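Local coordinates for protein Beta/alpha-amylase (Paenibacillus polymyxa, PDB 3VOC) that hydrolyses alpha-1,4-glucosidic linkages of starch, its family 14 beta-amylase domain, the part in this structure, releasing maltose from non-reducing chain ends, at residues Ala1-Gln7 with Ile376-His382. Sequence-based numbering, arbitrary orientation.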
ATOM      1  N   ALA A   1      10.071 -16.372  17.237  1.00 20.25           N
ATOM      2  CA  ALA A   1       8.743 -17.047  17.065  1.00 19.44           C
ATOM      3  C   ALA A   1       7.720 -16.042  16.542  1.00 19.50           C
ATOM      4  O   ALA A   1       7.865 -14.835  16.783  1.00 18.68           O
ATOM      5  CB  ALA A   1       8.278 -17.602  18.392  1.00 20.27           C
ATOM      6  N   VAL A   2       6.686 -16.532  15.852  1.00 18.43           N
ATOM      7  CA  VAL A   2       5.552 -15.679  15.490  1.00 17.89           C
ATOM      8  C   VAL A   2       4.868 -15.162  16.761  1.00 18.25           C
ATOM      9  O   VAL A   2       5.039 -15.723  17.848  1.00 17.76           O
ATOM     10  CB  VAL A   2       4.526 -16.399  14.572  1.00 17.85           C
ATOM     11  CG1 VAL A   2       5.215 -16.952  13.316  1.00 17.38           C
ATOM     12  CG2 VAL A   2       3.780 -17.528  15.335  1.00 17.52           C
ATOM     13  N   ALA A   3       4.098 -14.095  16.627  1.00 18.02           N
ATOM     14  CA  ALA A   3       3.367 -13.555  17.763  1.00 18.90           C
ATOM     15  C   ALA A   3       2.324 -14.545  18.305  1.00 19.40           C
ATOM     16  O   ALA A   3       1.857 -15.438  17.582  1.00 19.35           O
ATOM     17  CB  ALA A   3       2.724 -12.257  17.391  1.00 17.84           C
ATOM     18  N   ASP A   4       1.956 -14.368  19.571  1.00 20.05           N
ATOM     19  CA  ASP A   4       0.976 -15.240  20.244  1.00 22.23           C
ATOM     20  C   ASP A   4      -0.375 -15.297  19.539  1.00 21.14           C
ATOM     21  O   ASP A   4      -1.112 -16.283  19.663  1.00 21.84           O
ATOM     22  CB  ASP A   4       0.756 -14.798  21.701  1.00 23.29           C
ATOM     23  CG  ASP A   4       1.857 -15.282  22.645  1.00 29.14           C
ATOM     24  OD1 ASP A   4       2.649 -16.199  22.281  1.00 33.32           O
ATOM     25  OD2 ASP A   4       1.925 -14.740  23.776  1.00 34.87           O
ATOM     26  N   ASP A   5      -0.695 -14.246  18.798  1.00 20.31           N
ATOM     27  CA  ASP A   5      -1.972 -14.171  18.099  1.00 19.49           C
ATOM     28  C   ASP A   5      -1.838 -14.415  16.581  1.00 18.83           C
ATOM     29  O   ASP A   5      -2.744 -14.096  15.807  1.00 17.95           O
ATOM     30  CB  ASP A   5      -2.655 -12.810  18.397  1.00 19.62           C
ATOM     31  CG  ASP A   5      -1.836 -11.604  17.904  1.00 20.00           C
ATOM     32  OD1 ASP A   5      -0.694 -11.768  17.431  1.00 17.63           O
ATOM     33  OD2 ASP A   5      -2.346 -10.478  17.983  1.00 22.70           O
ATOM     34  N   PHE A   6      -0.705 -14.969  16.157  1.00 18.14           N
ATOM     35  CA  PHE A   6      -0.457 -15.168  14.722  1.00 17.42           C
ATOM     36  C   PHE A   6      -1.557 -15.975  14.052  1.00 16.85           C
ATOM     37  O   PHE A   6      -1.982 -17.009  14.584  1.00 16.69           O
ATOM     38  CB  PHE A   6       0.868 -15.885  14.503  1.00 17.11           C
ATOM     39  CG  PHE A   6       1.181 -16.125  13.064  1.00 17.36           C
ATOM     40  CD1 PHE A   6       1.714 -15.096  12.277  1.00 17.86           C
ATOM     41  CD2 PHE A   6       0.921 -17.359  12.477  1.00 18.62           C
ATOM     42  CE1 PHE A   6       2.004 -15.312  10.932  1.00 18.89           C
ATOM     43  CE2 PHE A   6       1.201 -17.580  11.119  1.00 17.61           C
ATOM     44  CZ  PHE A   6       1.750 -16.551  10.351  1.00 17.53           C
ATOM     45  N   GLN A   7      -2.018 -15.516  12.892  1.00 16.26           N
ATOM     46  CA  GLN A   7      -2.881 -16.342  12.044  1.00 16.44           C
ATOM     47  C   GLN A   7      -2.475 -16.220  10.580  1.00 16.24           C
ATOM     48  O   GLN A   7      -1.921 -15.195  10.174  1.00 15.02           O
ATOM     49  CB  GLN A   7      -4.348 -15.913  12.180  1.00 16.48           C
ATOM     50  CG  GLN A   7      -4.963 -16.095  13.557  1.00 17.62           C
ATOM     51  CD  GLN A   7      -5.070 -17.545  13.991  1.00 19.25           C
ATOM     52  OE1 GLN A   7      -5.084 -18.449  13.171  1.00 17.46           O
ATOM     53  NE2 GLN A   7      -5.151 -17.764  15.303  1.00 21.10           N
ATOM     54  N   ILE A 376       8.735 -14.292   9.478  1.00 15.95           N
ATOM     55  CA  ILE A 376       7.666 -14.204  10.489  1.00 16.14           C
ATOM     56  C   ILE A 376       8.141 -14.624  11.890  1.00 16.41           C
ATOM     57  O   ILE A 376       7.663 -14.081  12.877  1.00 15.89           O
ATOM     58  CB  ILE A 376       6.338 -14.930  10.056  1.00 16.03           C
ATOM     59  CG1 ILE A 376       6.555 -16.432   9.825  1.00 15.98           C
ATOM     60  CG2 ILE A 376       5.765 -14.265   8.790  1.00 14.47           C
ATOM     61  CD1 ILE A 376       5.279 -17.194   9.410  1.00 14.47           C
ATOM     62  N   THR A 377       9.083 -15.570  11.963  1.00 16.86           N
ATOM     63  CA  THR A 377       9.592 -16.058  13.246  1.00 17.84           C
ATOM     64  C   THR A 377      10.712 -15.173  13.818  1.00 18.59           C
ATOM     65  O   THR A 377      10.814 -15.037  15.037  1.00 18.96           O
ATOM     66  CB  THR A 377      10.105 -17.527  13.183  1.00 18.07           C
ATOM     67  OG1 THR A 377      11.115 -17.641  12.175  1.00 17.30           O
ATOM     68  CG2 THR A 377       8.960 -18.507  12.873  1.00 17.41           C
ATOM     69  N   LYS A 378      11.551 -14.588  12.953  1.00 18.99           N
ATOM     70  CA  LYS A 378      12.592 -13.650  13.398  1.00 18.88           C
ATOM     71  C   LYS A 378      11.967 -12.395  14.003  1.00 18.62           C
ATOM     72  O   LYS A 378      12.498 -11.821  14.953  1.00 18.67           O
ATOM     73  CB  LYS A 378      13.500 -13.222  12.240  1.00 19.24           C
ATOM     74  CG  LYS A 378      14.678 -14.141  11.966  1.00 19.32           C
ATOM     75  CD  LYS A 378      15.464 -13.665  10.736  1.00 19.80           C
ATOM     76  CE  LYS A 378      16.685 -14.546  10.459  1.00 20.72           C
ATOM     77  NZ  LYS A 378      17.417 -14.122   9.210  1.00 18.77           N
ATOM     78  N   PHE A 379      10.838 -11.968  13.449  1.00 18.09           N
ATOM     79  CA  PHE A 379      10.311 -10.643  13.783  1.00 17.88           C
ATOM     80  C   PHE A 379       8.962 -10.620  14.492  1.00 17.44           C
ATOM     81  O   PHE A 379       8.346  -9.564  14.634  1.00 17.88           O
ATOM     82  CB  PHE A 379      10.315  -9.758  12.532  1.00 17.77           C
ATOM     83  CG  PHE A 379      11.692  -9.560  11.944  1.00 17.33           C
ATOM     84  CD1 PHE A 379      12.650  -8.805  12.627  1.00 17.46           C
ATOM     85  CD2 PHE A 379      12.031 -10.130  10.718  1.00 17.54           C
ATOM     86  CE1 PHE A 379      13.935  -8.631  12.108  1.00 17.68           C
ATOM     87  CE2 PHE A 379      13.320  -9.963  10.180  1.00 18.53           C
ATOM     88  CZ  PHE A 379      14.274  -9.203  10.880  1.00 17.13           C
ATOM     89  N   GLY A 380       8.489 -11.779  14.932  1.00 17.07           N
ATOM     90  CA  GLY A 380       7.258 -11.800  15.737  1.00 16.65           C
ATOM     91  C   GLY A 380       6.042 -11.258  14.994  1.00 15.77           C
ATOM     92  O   GLY A 380       5.222 -10.523  15.572  1.00 15.35           O
ATOM     93  N   TYR A 381       5.915 -11.628  13.718  1.00 14.79           N
ATOM     94  CA  TYR A 381       4.743 -11.230  12.918  1.00 14.66           C
ATOM     95  C   TYR A 381       3.430 -11.707  13.535  1.00 14.36           C
ATOM     96  O   TYR A 381       3.371 -12.790  14.145  1.00 14.69           O
ATOM     97  CB  TYR A 381       4.870 -11.715  11.467  1.00 14.43           C
ATOM     98  CG  TYR A 381       5.643 -10.764  10.571  1.00 14.35           C
ATOM     99  CD1 TYR A 381       5.021 -10.167   9.465  1.00 13.56           C
ATOM    100  CD2 TYR A 381       6.985 -10.458  10.825  1.00 14.84           C
ATOM    101  CE1 TYR A 381       5.714  -9.297   8.631  1.00 14.54           C
ATOM    102  CE2 TYR A 381       7.701  -9.575   9.981  1.00 14.81           C
ATOM    103  CZ  TYR A 381       7.040  -8.998   8.888  1.00 14.35           C
ATOM    104  OH  TYR A 381       7.689  -8.111   8.053  1.00 15.22           O
ATOM    105  N   HIS A 382       2.396 -10.876  13.403  1.00 14.73           N
ATOM    106  CA  HIS A 382       1.074 -11.178  13.931  1.00 14.80           C
ATOM    107  C   HIS A 382       0.189 -11.812  12.865  1.00 15.17           C
ATOM    108  O   HIS A 382      -0.876 -12.334  13.150  1.00 15.54           O
ATOM    109  CB  HIS A 382       0.419  -9.904  14.498  1.00 14.84           C
ATOM    110  CG  HIS A 382       1.147  -9.347  15.680  1.00 14.32           C
ATOM    111  ND1 HIS A 382       0.890  -9.754  16.974  1.00 15.06           N
ATOM    112  CD2 HIS A 382       2.153  -8.445  15.760  1.00 14.05           C
ATOM    113  CE1 HIS A 382       1.691  -9.106  17.801  1.00 15.95           C
ATOM    114  NE2 HIS A 382       2.479  -8.317  17.086  1.00 14.60           N
TER
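Ala1 N donates to Thr377 O (2.7 Å), tying the first modelled residue to the end of helix 367-378. Ala1 O in turn receives a CA-H...O contact from Gly380 CA (3.3 Å). Val2 lays CG1 against Ile376 CG1 (3.8 Å), the two side chains running alongside each other. Ala3 N bonds to Tyr381 O (2.9 Å), while Ala3 CB sits over one face of the His382 imidazole, 3.5 Å from the ring centroid, a CH-pi contact. Ala3 also opens a type I turn to Phe6 that carries Asp5 back to the same ring. With chi1 near 62° swinging the carboxylate in over its own backbone, Asp5 presents OD1 to His382 ND1 at 2.6 Å, a nearly straight bond on the syn lone pair. Asp5 OD1 lies at the edge of the imidazole, close to its plane, with the carboxylate turned 84° from the ring; Asp5 OD2 pairs with Arg355. Phe6 meets Ile376 CD1 with CZ at 3.7 Å, the side chains crossing at about a right angle, and Ile410 of helix 403-411 touches both. Tyr381 O lies at the Phe6 ring edge. Gln7 N adds a weak bond to His382 O, where the arm leads into the first barrel strand. An alanine in place of His382 would probably leave Asp5 OD1 without its ND1 partner and Ala3 CB without the ring face it packs on. Thus backbone bonds fasten the N-terminal arm to the link between helix 367-378 and the last TIM-barrel strand, 383-386, while the Asp5 bond places a hydrogen on ND1 and fixes the ring's rotation; the charge of Arg355 probably moderates any effect of the carboxylate on the imidazole's ionisation.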